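Local coordinates for bartonella effector protein (Bep) substrate of VirB T4SS (Bartonella sp. AR 15-3, PDB 4M16) that probably transfers AMP from ATP to tyrosine or threonine side chains of target proteins through the N-terminal Fic domain described here, at residues E51-T56 with L170-G175; A73-G78 with L83-D88; S96-P101 with P154-N159; A125-L130 with I139-K144. One frame throughout, in Å; residues are numbered along the deposited sequence. Where two conformers were deposited one is given.

Interaction 1 of 4, residues E51-T56 with L170-G175; sequences EPLPET and LAEAAG
Leu53 alone carries the touch between 51-56 and the last turn of helix 159-174, lying against Glu172 and Ala173. Ahead of it, Glu51 fastens the loop: its carboxylate forms a salt bridge with Arg68 and accepts a hydrogen bond from Ser47. From there the backbone runs in an extended, polyproline-like path, which suits Pro52 and Pro54 on either side of Leu53 and presents the leucine toward the helix. Leu53 CG stands beside the backbone N, opposite the carbonyl carbon (chi1 -60°), and its two methyls divide the work. CD1 rests on Ala173, 3.9 Å from Ala173 CB; the small methyl lets the leucine come close to the helix surface. CD2 reaches Glu172, where Leu53 CD2 and Glu172 OE1 are 3.6 Å apart, the chain of Glu172 extending past the leucine. The loop between helices 30-48 and 59-70 thus packs on the end of helix 159-174, the helix that follows the Fic signature loop. That helix stops in a Schellman motif: Gly175 has a positive phi of 87°, a backbone shape in which a beta carbon would crowd Ala174 O, so glycine fits, and Gly175 N bonds back to Glu172 O at 3.3 Å. Pro54 leans on Tyr61 of helix 59-70, while Phe57, the residue after Thr56, packs against Leu170 and Ala173 and continues the apolar seam.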
loop_
_atom_site.group_PDB
_atom_site.type_symbol
_atom_site.label_atom_id
_atom_site.label_comp_id
_atom_site.label_asym_id
_atom_site.label_seq_id
_atom_site.Cartn_x
_atom_site.Cartn_y
_atom_site.Cartn_z
ATOM N N GLU A 51 5.965 15.159 11.308
ATOM C CA GLU A 51 5.758 15.942 10.075
ATOM C C GLU A 51 4.296 16.294 9.885
ATOM O O GLU A 51 3.420 15.545 10.312
ATOM C CB GLU A 51 6.211 15.142 8.861
ATOM C CG GLU A 51 7.672 14.900 8.906
ATOM C CD GLU A 51 8.140 14.007 7.786
ATOM O OE1 GLU A 51 7.642 14.166 6.647
ATOM O OE2 GLU A 51 9.048 13.185 8.078
ATOM N N PRO A 52 4.045 17.435 9.233
ATOM C CA PRO A 52 2.680 17.868 9.101
ATOM C C PRO A 52 1.939 16.953 8.175
ATOM O O PRO A 52 2.523 16.286 7.336
ATOM C CB PRO A 52 2.763 19.270 8.510
ATOM C CG PRO A 52 4.169 19.675 8.579
ATOM C CD PRO A 52 5.008 18.513 8.975
ATOM N N LEU A 53 0.637 16.918 8.362
ATOM C CA LEU A 53 -0.246 16.220 7.438
ATOM C C LEU A 53 -0.374 17.040 6.157
ATOM O O LEU A 53 -0.276 18.261 6.210
ATOM C CB LEU A 53 -1.626 16.177 8.089
ATOM C CG LEU A 53 -1.751 15.469 9.429
ATOM C CD1 LEU A 53 -3.042 15.913 10.089
ATOM C CD2 LEU A 53 -1.702 13.979 9.188
ATOM N N PRO A 54 -0.619 16.411 5.015
ATOM C CA PRO A 54 -0.820 17.200 3.787
ATOM C C PRO A 54 -2.201 17.804 3.778
ATOM O O PRO A 54 -3.061 17.347 4.521
ATOM C CB PRO A 54 -0.744 16.132 2.689
ATOM C CG PRO A 54 -1.326 14.919 3.347
ATOM C CD PRO A 54 -0.940 14.986 4.813
ATOM N N GLU A 55 -2.444 18.760 2.897
ATOM C CA GLU A 55 -3.804 19.253 2.679
ATOM C C GLU A 55 -4.662 18.274 1.895
ATOM O O GLU A 55 -5.853 18.165 2.114
ATOM C CB GLU A 55 -3.759 20.560 1.912
ATOM C CG GLU A 55 -5.140 21.165 1.676
ATOM C CD GLU A 55 -5.091 22.434 0.835
ATOM O OE1 GLU A 55 -3.990 22.795 0.362
ATOM O OE2 GLU A 55 -6.169 23.053 0.654
ATOM N N THR A 56 -4.051 17.560 0.971
ATOM C CA THR A 56 -4.801 16.694 0.071
ATOM C C THR A 56 -4.218 15.321 0.117
ATOM O O THR A 56 -3.002 15.145 -0.099
ATOM C CB THR A 56 -4.738 17.243 -1.361
ATOM O OG1 THR A 56 -5.247 18.560 -1.316
ATOM C CG2 THR A 56 -5.560 16.386 -2.372
ATOM N N LEU A 170 -4.431 9.724 6.847
ATOM C CA LEU A 170 -5.791 10.109 6.470
ATOM C C LEU A 170 -6.747 10.104 7.655
ATOM O O LEU A 170 -7.563 11.021 7.793
ATOM C CB LEU A 170 -6.303 9.176 5.368
ATOM C CG LEU A 170 -7.702 9.396 4.810
ATOM C CD1 LEU A 170 -7.698 10.657 4.005
ATOM C CD2 LEU A 170 -8.195 8.252 3.934
ATOM N N ALA A 171 -6.723 9.054 8.473
ATOM C CA ALA A 171 -7.569 9.006 9.629
ATOM C C ALA A 171 -7.239 10.112 10.659
ATOM O O ALA A 171 -8.154 10.728 11.256
ATOM C CB ALA A 171 -7.490 7.640 10.323
ATOM N N GLU A 172 -5.952 10.314 10.943
ATOM C CA GLU A 172 -5.558 11.400 11.839
ATOM C C GLU A 172 -6.143 12.740 11.376
ATOM O O GLU A 172 -6.683 13.515 12.183
ATOM C CB GLU A 172 -4.036 11.541 11.877
ATOM C CG GLU A 172 -3.550 12.451 12.971
ATOM C CD GLU A 172 -2.063 12.676 12.920
ATOM O OE1 GLU A 172 -1.332 11.997 12.177
ATOM O OE2 GLU A 172 -1.607 13.566 13.641
ATOM N N ALA A 173 -6.049 13.006 10.075
ATOM C CA ALA A 173 -6.501 14.278 9.530
ATOM C C ALA A 173 -8.021 14.469 9.600
ATOM O O ALA A 173 -8.519 15.594 9.706
ATOM C CB ALA A 173 -6.006 14.443 8.120
ATOM N N ALA A 174 -8.725 13.343 9.577
ATOM C CA ALA A 174 -10.186 13.272 9.583
ATOM C C ALA A 174 -10.789 13.199 10.986
ATOM O O ALA A 174 -12.008 13.166 11.140
ATOM C CB ALA A 174 -10.594 12.060 8.766
ATOM N N GLY A 175 -9.952 13.153 12.021
ATOM C CA GLY A 175 -10.405 13.162 13.380
ATOM C C GLY A 175 -10.723 11.771 13.907
ATOM O O GLY A 175 -11.406 11.620 14.893
#

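Interaction 2 of 4, residues A73-G78 with L83-D88; sequences AFEWAG and LSFAFD
Glu75 OE1 is gripped by the backbone of the other segment: Asp88 N donates to its syn lone pair at 2.8 Å, with an N-H...O angle of 163°. A water lies 2.9 Å from Glu75 OE1 and 3.1 Å from Asp88 OD1; it probably bridges the two acids, though it has more acceptors nearby than protons. The carboxylates stack, bringing Glu75 OE1 within 3.7 Å of Asp88 OD2, so the amide and water probably offset some like-charge repulsion. Beneath this polar end lies an aromatic cluster. A type I turn from Phe74 to Ala77 presents Trp76, whose CG is squeezed between backbone N and carbonyl carbon (chi1 46°). The flat Phe85 face receives Trp76 CB over its centre, a CH-pi contact 3.6 Å from the ring centroid, and the indole fits its edge to the same ring, planes 82° apart. Trp76 CD1 meets Phe87 CZ at 3.6 Å, the two side chains lying alongside and pointing the same way. The cluster backs the hairpin of strands 85-86 and 92-93, which probably corresponds to the flap beside the active site in Fic proteins. Ala77 packs on helix 59-70 and Phe74 on helix 30-48.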
loop_
_atom_site.group_PDB
_atom_site.type_symbol
_atom_site.label_atom_id
_atom_site.label_comp_id
_atom_site.label_asym_id
_atom_site.label_seq_id
_atom_site.Cartn_x
_atom_site.Cartn_y
_atom_site.Cartn_z
ATOM N N ALA A 73 16.584 2.639 -0.871
ATOM C CA ALA A 73 16.788 1.296 -1.434
ATOM C C ALA A 73 16.597 1.161 -2.934
ATOM O O ALA A 73 17.391 0.468 -3.603
ATOM C CB ALA A 73 15.928 0.290 -0.706
ATOM N N PHE A 74 15.540 1.788 -3.470
ATOM C CA PHE A 74 15.166 1.600 -4.869
ATOM C C PHE A 74 15.146 2.863 -5.713
ATOM O O PHE A 74 14.546 3.904 -5.315
ATOM C CB PHE A 74 13.791 0.919 -4.940
ATOM C CG PHE A 74 13.735 -0.402 -4.228
ATOM C CD1 PHE A 74 14.572 -1.414 -4.572
ATOM C CD2 PHE A 74 12.820 -0.623 -3.243
ATOM C CE1 PHE A 74 14.541 -2.623 -3.920
ATOM C CE2 PHE A 74 12.736 -1.845 -2.601
ATOM C CZ PHE A 74 13.588 -2.844 -2.936
ATOM N N GLU A 75 15.819 2.783 -6.874
ATOM C CA GLU A 75 15.806 3.829 -7.872
ATOM C C GLU A 75 14.394 4.214 -8.264
ATOM O O GLU A 75 14.141 5.372 -8.605
ATOM C CB GLU A 75 16.610 3.419 -9.136
ATOM C CG GLU A 75 18.097 3.315 -8.925
ATOM C CD GLU A 75 18.840 2.835 -10.171
ATOM O OE1 GLU A 75 18.504 3.281 -11.294
ATOM O OE2 GLU A 75 19.770 2.009 -10.012
ATOM N N TRP A 76 13.474 3.241 -8.205
ATOM C CA TRP A 76 12.121 3.416 -8.699
ATOM C C TRP A 76 11.147 3.796 -7.578
ATOM O O TRP A 76 9.939 3.903 -7.824
ATOM C CB TRP A 76 11.622 2.150 -9.456
ATOM C CG TRP A 76 11.912 0.864 -8.738
ATOM C CD1 TRP A 76 12.945 0.016 -8.989
ATOM C CD2 TRP A 76 11.150 0.261 -7.693
ATOM N NE1 TRP A 76 12.910 -1.055 -8.148
ATOM C CE2 TRP A 76 11.800 -0.945 -7.350
ATOM C CE3 TRP A 76 9.967 0.591 -7.051
ATOM C CZ2 TRP A 76 11.333 -1.792 -6.367
ATOM C CZ3 TRP A 76 9.491 -0.251 -6.076
ATOM C CH2 TRP A 76 10.204 -1.407 -5.696
ATOM N N ALA A 77 11.624 4.016 -6.349
ATOM C CA ALA A 77 10.687 4.456 -5.258
ATOM C C ALA A 77 9.938 5.732 -5.692
ATOM O O ALA A 77 10.526 6.687 -6.222
ATOM C CB ALA A 77 11.449 4.679 -3.927
ATOM N N GLY A 78 8.633 5.741 -5.504
ATOM C CA GLY A 78 7.760 6.822 -5.931
ATOM C C GLY A 78 7.187 6.679 -7.327
ATOM O O GLY A 78 6.216 7.420 -7.692
ATOM N N LEU A 83 4.654 2.333 -15.664
ATOM C CA LEU A 83 5.570 3.061 -16.516
ATOM C C LEU A 83 6.836 2.223 -16.702
ATOM O O LEU A 83 7.312 1.581 -15.789
ATOM C CB LEU A 83 5.892 4.420 -15.898
ATOM C CG LEU A 83 4.679 5.394 -15.856
ATOM C CD1 LEU A 83 5.046 6.617 -15.040
ATOM C CD2 LEU A 83 4.209 5.821 -17.246
ATOM N N SER A 84 7.369 2.228 -17.896
ATOM C CA SER A 84 8.696 1.686 -18.143
ATOM C C SER A 84 9.697 2.404 -17.287
ATOM O O SER A 84 9.747 3.653 -17.307
ATOM C CB SER A 84 9.073 1.887 -19.603
ATOM O OG SER A 84 8.264 1.024 -20.341
ATOM N N PHE A 85 10.487 1.649 -16.540
ATOM C CA PHE A 85 11.457 2.240 -15.639
ATOM C C PHE A 85 12.921 2.094 -16.129
ATOM O O PHE A 85 13.432 0.985 -16.307
ATOM C CB PHE A 85 11.343 1.730 -14.219
ATOM C CG PHE A 85 12.232 2.487 -13.298
ATOM C CD1 PHE A 85 11.891 3.773 -12.928
ATOM C CD2 PHE A 85 13.481 2.001 -12.937
ATOM C CE1 PHE A 85 12.727 4.549 -12.130
ATOM C CE2 PHE A 85 14.326 2.759 -12.129
ATOM C CZ PHE A 85 13.967 4.032 -11.746
ATOM N N ALA A 86 13.574 3.230 -16.338
ATOM C CA ALA A 86 14.961 3.254 -16.821
ATOM C C ALA A 86 15.935 3.221 -15.641
ATOM O O ALA A 86 16.105 4.234 -14.950
ATOM C CB ALA A 86 15.194 4.509 -17.667
ATOM N N PHE A 87 16.560 2.079 -15.398
ATOM C CA PHE A 87 17.596 1.936 -14.356
ATOM C C PHE A 87 18.879 2.635 -14.786
ATOM O O PHE A 87 19.182 2.747 -15.974
ATOM C CB PHE A 87 17.922 0.445 -14.070
ATOM C CG PHE A 87 16.953 -0.274 -13.121
ATOM C CD1 PHE A 87 17.116 -0.136 -11.733
ATOM C CD2 PHE A 87 15.895 -1.073 -13.582
ATOM C CE1 PHE A 87 16.292 -0.773 -10.827
ATOM C CE2 PHE A 87 15.017 -1.700 -12.670
ATOM C CZ PHE A 87 15.234 -1.550 -11.284
ATOM N N ASP A 88 19.663 3.039 -13.807
ATOM C CA ASP A 88 20.986 3.585 -14.074
ATOM C C ASP A 88 21.868 2.584 -14.809
ATOM O O ASP A 88 22.723 2.998 -15.595
ATOM C CB ASP A 88 21.655 4.042 -12.781
ATOM C CG ASP A 88 21.058 5.338 -12.233
ATOM O OD1 ASP A 88 20.329 6.077 -12.966
ATOM O OD2 ASP A 88 21.306 5.636 -11.044
HETATM O O HOH W 1 17.314 5.690 -12.263
#

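Interaction 3 of 4, residues S96-P101 with P154-N159; sequences SMMKIP and PFRAGN
Met98, in one of its two deposited conformers, lays its thioether tip on the backbone of Arg156, with Met98 CE 3.3 Å from Arg156 O, and crosses the arginine side chain at about a right angle, Met98 CE lying 3.7 Å from Arg156 NH1. The chain bends at its last torsion (chi3 76°), swinging CE onto the arginine while Met98 SD stays 4.0 Å from Phe155 O. A flexible, unbranched apolar chain suits such a place, since it can bend to lie against a carbonyl and an arginine chain at once.

The start of this loop is braced by Asn159, whose amide bonds to Phe155 twice. Phe155 N donates to Asn159 OD1 at 2.9 Å, in the carbonyl plane and on a lone pair; in return Asn159 ND2 gives a 2.8 Å bond to Phe155 O from 41° above that carbonyl's plane. A carboxamide suits the place, since one flat group offers an acceptor and a donor side by side. Gly158, with positive phi, is the N-cap of the helix that Asn159 opens. With His153, the run matches the Fic signature HPFx(D/E)GN, except that Ala157 replaces the acid that in canonical members helps hold the metal ion. The Phe155 ring stacks on His66. Residues 154-159 link helix 135-152 to helix 159-174, and Pro154 packs on helix 110-126; the Met98 loop follows strand 92-93.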
loop_
_atom_site.group_PDB
_atom_site.type_symbol
_atom_site.label_atom_id
_atom_site.label_comp_id
_atom_site.label_asym_id
_atom_site.label_seq_id
_atom_site.Cartn_x
_atom_site.Cartn_y
_atom_site.Cartn_z
ATOM N N SER A 96 3.669 -5.023 -15.767
ATOM C CA SER A 96 2.214 -4.787 -16.045
ATOM C C SER A 96 1.279 -5.680 -15.188
ATOM O O SER A 96 0.179 -5.274 -14.784
ATOM C CB SER A 96 1.899 -4.918 -17.553
ATOM O OG SER A 96 2.656 -3.939 -18.264
ATOM N N MET A 97 1.693 -6.914 -14.940
ATOM C CA MET A 97 0.855 -7.883 -14.252
ATOM C C MET A 97 1.485 -8.356 -12.945
ATOM O O MET A 97 2.669 -8.685 -12.899
ATOM C CB MET A 97 0.567 -9.091 -15.182
ATOM C CG MET A 97 -0.354 -8.730 -16.324
ATOM S SD MET A 97 -0.997 -10.147 -17.195
ATOM C CE MET A 97 0.508 -10.644 -18.001
ATOM N N MET A 98 0.675 -8.335 -11.897
ATOM C CA MET A 98 1.048 -8.803 -10.566
ATOM C C MET A 98 -0.143 -9.525 -9.953
ATOM O O MET A 98 -1.297 -9.155 -10.161
ATOM C CB MET A 98 1.441 -7.624 -9.687
ATOM C CG MET A 98 2.599 -6.832 -10.253
ATOM S SD MET A 98 3.427 -5.795 -9.017
ATOM C CE MET A 98 4.379 -7.000 -8.083
ATOM N N LYS A 99 0.116 -10.598 -9.243
ATOM C CA LYS A 99 -0.949 -11.363 -8.678
ATOM C C LYS A 99 -0.641 -11.717 -7.254
ATOM O O LYS A 99 0.473 -11.431 -6.760
ATOM C CB LYS A 99 -1.209 -12.588 -9.551
ATOM C CG LYS A 99 -0.090 -13.576 -9.668
ATOM C CD LYS A 99 -0.461 -14.600 -10.729
ATOM C CE LYS A 99 0.470 -15.790 -10.759
ATOM N NZ LYS A 99 0.747 -16.210 -9.379
ATOM N N ILE A 100 -1.628 -12.283 -6.583
ATOM C CA ILE A 100 -1.450 -12.806 -5.218
ATOM C C ILE A 100 -0.691 -14.107 -5.369
ATOM O O ILE A 100 -1.153 -15.023 -6.082
ATOM C CB ILE A 100 -2.798 -12.974 -4.463
ATOM C CG1 ILE A 100 -3.430 -11.616 -4.235
ATOM C CG2 ILE A 100 -2.605 -13.623 -3.115
ATOM C CD1 ILE A 100 -4.833 -11.673 -3.637
ATOM N N PRO A 101 0.491 -14.204 -4.718
ATOM C CA PRO A 101 1.253 -15.446 -4.874
ATOM C C PRO A 101 0.399 -16.688 -4.524
ATOM O O PRO A 101 -0.404 -16.619 -3.602
ATOM C CB PRO A 101 2.464 -15.291 -3.890
ATOM C CG PRO A 101 2.425 -13.893 -3.359
ATOM C CD PRO A 101 1.090 -13.266 -3.731
ATOM N N PRO A 154 -0.187 -0.121 -7.013
ATOM C CA PRO A 154 0.438 0.639 -8.059
ATOM C C PRO A 154 1.985 0.615 -8.129
ATOM O O PRO A 154 2.504 1.086 -9.111
ATOM C CB PRO A 154 -0.019 2.072 -7.761
ATOM C CG PRO A 154 -0.218 2.117 -6.286
ATOM C CD PRO A 154 -0.791 0.753 -5.986
ATOM N N PHE A 155 2.678 0.188 -7.080
ATOM C CA PHE A 155 4.169 0.098 -7.070
ATOM C C PHE A 155 4.714 -1.306 -7.344
ATOM O O PHE A 155 4.028 -2.299 -7.101
ATOM C CB PHE A 155 4.716 0.628 -5.719
ATOM C CG PHE A 155 4.204 1.982 -5.367
ATOM C CD1 PHE A 155 4.684 3.108 -5.995
ATOM C CD2 PHE A 155 3.180 2.135 -4.417
ATOM C CE1 PHE A 155 4.139 4.376 -5.703
ATOM C CE2 PHE A 155 2.642 3.371 -4.141
ATOM C CZ PHE A 155 3.154 4.515 -4.742
ATOM N N ARG A 156 5.981 -1.406 -7.806
ATOM C CA ARG A 156 6.593 -2.708 -7.950
ATOM C C ARG A 156 6.558 -3.516 -6.658
ATOM O O ARG A 156 6.300 -4.712 -6.677
ATOM C CB ARG A 156 8.028 -2.621 -8.511
ATOM C CG ARG A 156 8.720 -3.955 -8.657
ATOM C CD ARG A 156 7.958 -4.902 -9.529
ATOM N NE ARG A 156 8.651 -6.159 -9.577
ATOM C CZ ARG A 156 8.663 -7.090 -8.615
ATOM N NH1 ARG A 156 8.058 -6.937 -7.419
ATOM N NH2 ARG A 156 9.337 -8.170 -8.808
ATOM N N ALA A 157 6.794 -2.865 -5.543
ATOM C CA ALA A 157 6.770 -3.505 -4.250
ATOM C C ALA A 157 6.618 -2.405 -3.183
ATOM O O ALA A 157 6.730 -1.210 -3.488
ATOM C CB ALA A 157 8.070 -4.275 -3.998
ATOM N N GLY A 158 6.335 -2.787 -1.929
ATOM C CA GLY A 158 6.201 -1.796 -0.896
ATOM C C GLY A 158 4.793 -1.211 -0.839
ATOM O O GLY A 158 4.523 -0.266 -0.079
ATOM N N ASN A 159 3.879 -1.805 -1.565
ATOM C CA ASN A 159 2.498 -1.335 -1.556
ATOM C C ASN A 159 1.787 -1.332 -0.238
ATOM O O ASN A 159 1.082 -0.357 0.099
ATOM C CB ASN A 159 1.653 -2.111 -2.564
ATOM C CG ASN A 159 2.066 -1.833 -4.018
ATOM O OD1 ASN A 159 1.670 -0.848 -4.580
ATOM N ND2 ASN A 159 2.802 -2.751 -4.627
#

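Interaction 4 of 4, residues A125-L130 with I139-K144; sequences ASKSNL and IEETVK
The carboxylate of Glu141 lies between two lysines, one from each segment. Lys127 brings its terminal methylene against one oxygen, CE 3.3 Å from Glu141 OE1, while Lys127 NZ stays 3.7 Å from Glu141 OE1, a long salt bridge. The other oxygen serves its own helix: Lys144 NZ meets Glu141 OE2 at 3.0 Å from the syn side, 33° out of the carboxylate plane. In the deposited conformer used here, one of two, the carboxylate of Glu140 also takes Lys144 NZ, 2.9 Å from Glu140 OE2, on its anti side. A bend at chi2 (-49°) folds Glu141 over toward both lysines, and its CB is left for Leu130, whose CD2 packs on Glu141 CB at 3.9 Å. Leu130 also points CD1 at Thr142 CG2; their 3.3 Å separation is unusually tight, but Thr142 has two conformers, so the crowding is doubtful. Thr142 OG1 turns back to its own helix and bonds to Phe138 O.

A Schellman motif with Ser128 as its C-prime residue ends helix 110-126, and the chain then turns through positive phi to aim buried Leu130 at helix 135-152, where Phe138 and Leu145 also receive it, as does Leu170 of helix 159-174. Leucine suits the buried layer and long charged chains the solvent-facing side: the packing is apolar inside, while Glu141, shared between Lys127 and Lys144, probably softens the repulsion between two like charges.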
loop_
_atom_site.group_PDB
_atom_site.type_symbol
_atom_site.label_atom_id
_atom_site.label_comp_id
_atom_site.label_asym_id
_atom_site.label_seq_id
_atom_site.Cartn_x
_atom_site.Cartn_y
_atom_site.Cartn_z
ATOM N N ALA A 125 -11.542 13.409 -3.263
ATOM C CA ALA A 125 -11.771 14.839 -3.419
ATOM C C ALA A 125 -13.248 15.102 -3.239
ATOM O O ALA A 125 -13.622 16.036 -2.544
ATOM C CB ALA A 125 -11.283 15.364 -4.752
ATOM N N SER A 126 -14.097 14.249 -3.811
ATOM C CA SER A 126 -15.557 14.437 -3.710
ATOM C C SER A 126 -16.040 14.335 -2.256
ATOM O O SER A 126 -17.105 14.830 -1.927
ATOM C CB SER A 126 -16.298 13.412 -4.582
ATOM O OG SER A 126 -16.270 12.152 -3.939
ATOM N N LYS A 127 -15.244 13.744 -1.382
ATOM C CA LYS A 127 -15.612 13.581 0.028
ATOM C C LYS A 127 -14.724 14.341 0.991
ATOM O O LYS A 127 -14.691 14.009 2.183
ATOM C CB LYS A 127 -15.600 12.075 0.375
ATOM C CG LYS A 127 -16.625 11.251 -0.414
ATOM C CD LYS A 127 -16.455 9.743 -0.193
ATOM C CE LYS A 127 -17.487 8.935 -0.982
ATOM N NZ LYS A 127 -18.872 9.234 -0.535
ATOM N N SER A 128 -13.974 15.325 0.489
ATOM C CA SER A 128 -13.059 16.126 1.273
ATOM C C SER A 128 -12.171 15.348 2.217
ATOM O O SER A 128 -12.102 15.651 3.417
ATOM C CB SER A 128 -13.853 17.146 2.058
ATOM O OG SER A 128 -14.275 18.159 1.195
ATOM N N ASN A 129 -11.500 14.329 1.662
ATOM C CA ASN A 129 -10.573 13.503 2.417
ATOM C C ASN A 129 -11.274 12.765 3.601
ATOM O O ASN A 129 -10.629 12.472 4.580
ATOM C CB ASN A 129 -9.353 14.344 2.895
ATOM C CG ASN A 129 -8.683 15.117 1.743
ATOM O OD1 ASN A 129 -8.123 14.533 0.833
ATOM N ND2 ASN A 129 -8.702 16.419 1.828
ATOM N N LEU A 130 -12.586 12.509 3.501
ATOM C CA LEU A 130 -13.357 11.777 4.540
ATOM C C LEU A 130 -13.473 12.542 5.886
ATOM O O LEU A 130 -13.688 11.953 6.972
ATOM C CB LEU A 130 -12.805 10.360 4.771
ATOM C CG LEU A 130 -12.527 9.446 3.580
ATOM C CD1 LEU A 130 -12.275 8.035 4.094
ATOM C CD2 LEU A 130 -13.720 9.465 2.627
ATOM N N ILE A 139 -15.471 4.482 8.779
ATOM C CA ILE A 139 -15.080 3.105 8.536
ATOM C C ILE A 139 -15.618 2.574 7.187
ATOM O O ILE A 139 -14.908 1.955 6.426
ATOM C CB ILE A 139 -15.453 2.224 9.732
ATOM C CG1 ILE A 139 -14.443 2.506 10.846
ATOM C CG2 ILE A 139 -15.348 0.754 9.373
ATOM C CD1 ILE A 139 -14.891 1.984 12.177
ATOM N N GLU A 140 -16.874 2.826 6.896
ATOM C CA GLU A 140 -17.473 2.330 5.647
ATOM C C GLU A 140 -16.673 2.851 4.465
ATOM O O GLU A 140 -16.359 2.109 3.563
ATOM C CB GLU A 140 -18.946 2.757 5.548
ATOM C CG GLU A 140 -19.599 2.610 4.187
ATOM C CD GLU A 140 -19.953 1.185 3.807
ATOM O OE1 GLU A 140 -19.853 0.270 4.652
ATOM O OE2 GLU A 140 -20.380 0.983 2.677
ATOM N N GLU A 141 -16.353 4.159 4.460
ATOM C CA GLU A 141 -15.726 4.744 3.285
ATOM C C GLU A 141 -14.254 4.346 3.187
ATOM O O GLU A 141 -13.753 4.126 2.073
ATOM C CB GLU A 141 -15.860 6.269 3.284
ATOM C CG GLU A 141 -17.290 6.766 3.104
ATOM C CD GLU A 141 -17.993 6.089 1.930
ATOM O OE1 GLU A 141 -17.453 6.148 0.807
ATOM O OE2 GLU A 141 -19.094 5.478 2.150
ATOM N N THR A 142 -13.579 4.228 4.329
ATOM C CA THR A 142 -12.190 3.757 4.305
ATOM C C THR A 142 -12.073 2.304 3.891
ATOM O O THR A 142 -11.150 1.955 3.160
ATOM C CB THR A 142 -11.364 3.979 5.603
ATOM O OG1 THR A 142 -12.028 3.454 6.752
ATOM C CG2 THR A 142 -11.011 5.485 5.780
ATOM N N VAL A 143 -12.975 1.453 4.326
ATOM C CA VAL A 143 -12.958 0.049 3.880
ATOM C C VAL A 143 -13.003 -0.056 2.358
ATOM O O VAL A 143 -12.146 -0.747 1.735
ATOM C CB VAL A 143 -14.137 -0.740 4.468
ATOM C CG1 VAL A 143 -14.329 -2.059 3.721
ATOM C CG2 VAL A 143 -13.955 -0.982 5.954
ATOM N N LYS A 144 -13.919 0.698 1.739
ATOM C CA LYS A 144 -14.034 0.688 0.276
ATOM C C LYS A 144 -12.775 1.251 -0.450
ATOM O O LYS A 144 -12.245 0.636 -1.406
ATOM C CB LYS A 144 -15.295 1.431 -0.187
ATOM C CG LYS A 144 -16.564 0.686 0.167
ATOM C CD LYS A 144 -17.857 1.372 -0.283
ATOM C CE LYS A 144 -18.084 2.628 0.510
ATOM N NZ LYS A 144 -19.540 2.963 0.666
#

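In the fold
Along the chain, interaction 1 spans all the others: its segments enclose interaction 2, which closes before interaction 3 opens, and interaction 3 in turn encloses interaction 4. In space they form two groups. Interactions 2 and 3, centres 14 Å apart, meet where Trp76 packs on Arg156, joining the turn before the hairpin, which packs on strand 85-86, to the signature loop. Interactions 1 and 4, with centres 13 Å apart, touch around Asn129 at the other end of the helical bundle. Helix 159-174 connects the two ends, starting at interaction 3 and finishing at interaction 1, about 26 Å between centres; the end carrying the Fic signature loop, where relatives bind the nucleotide, thus lies far from the opposite packing.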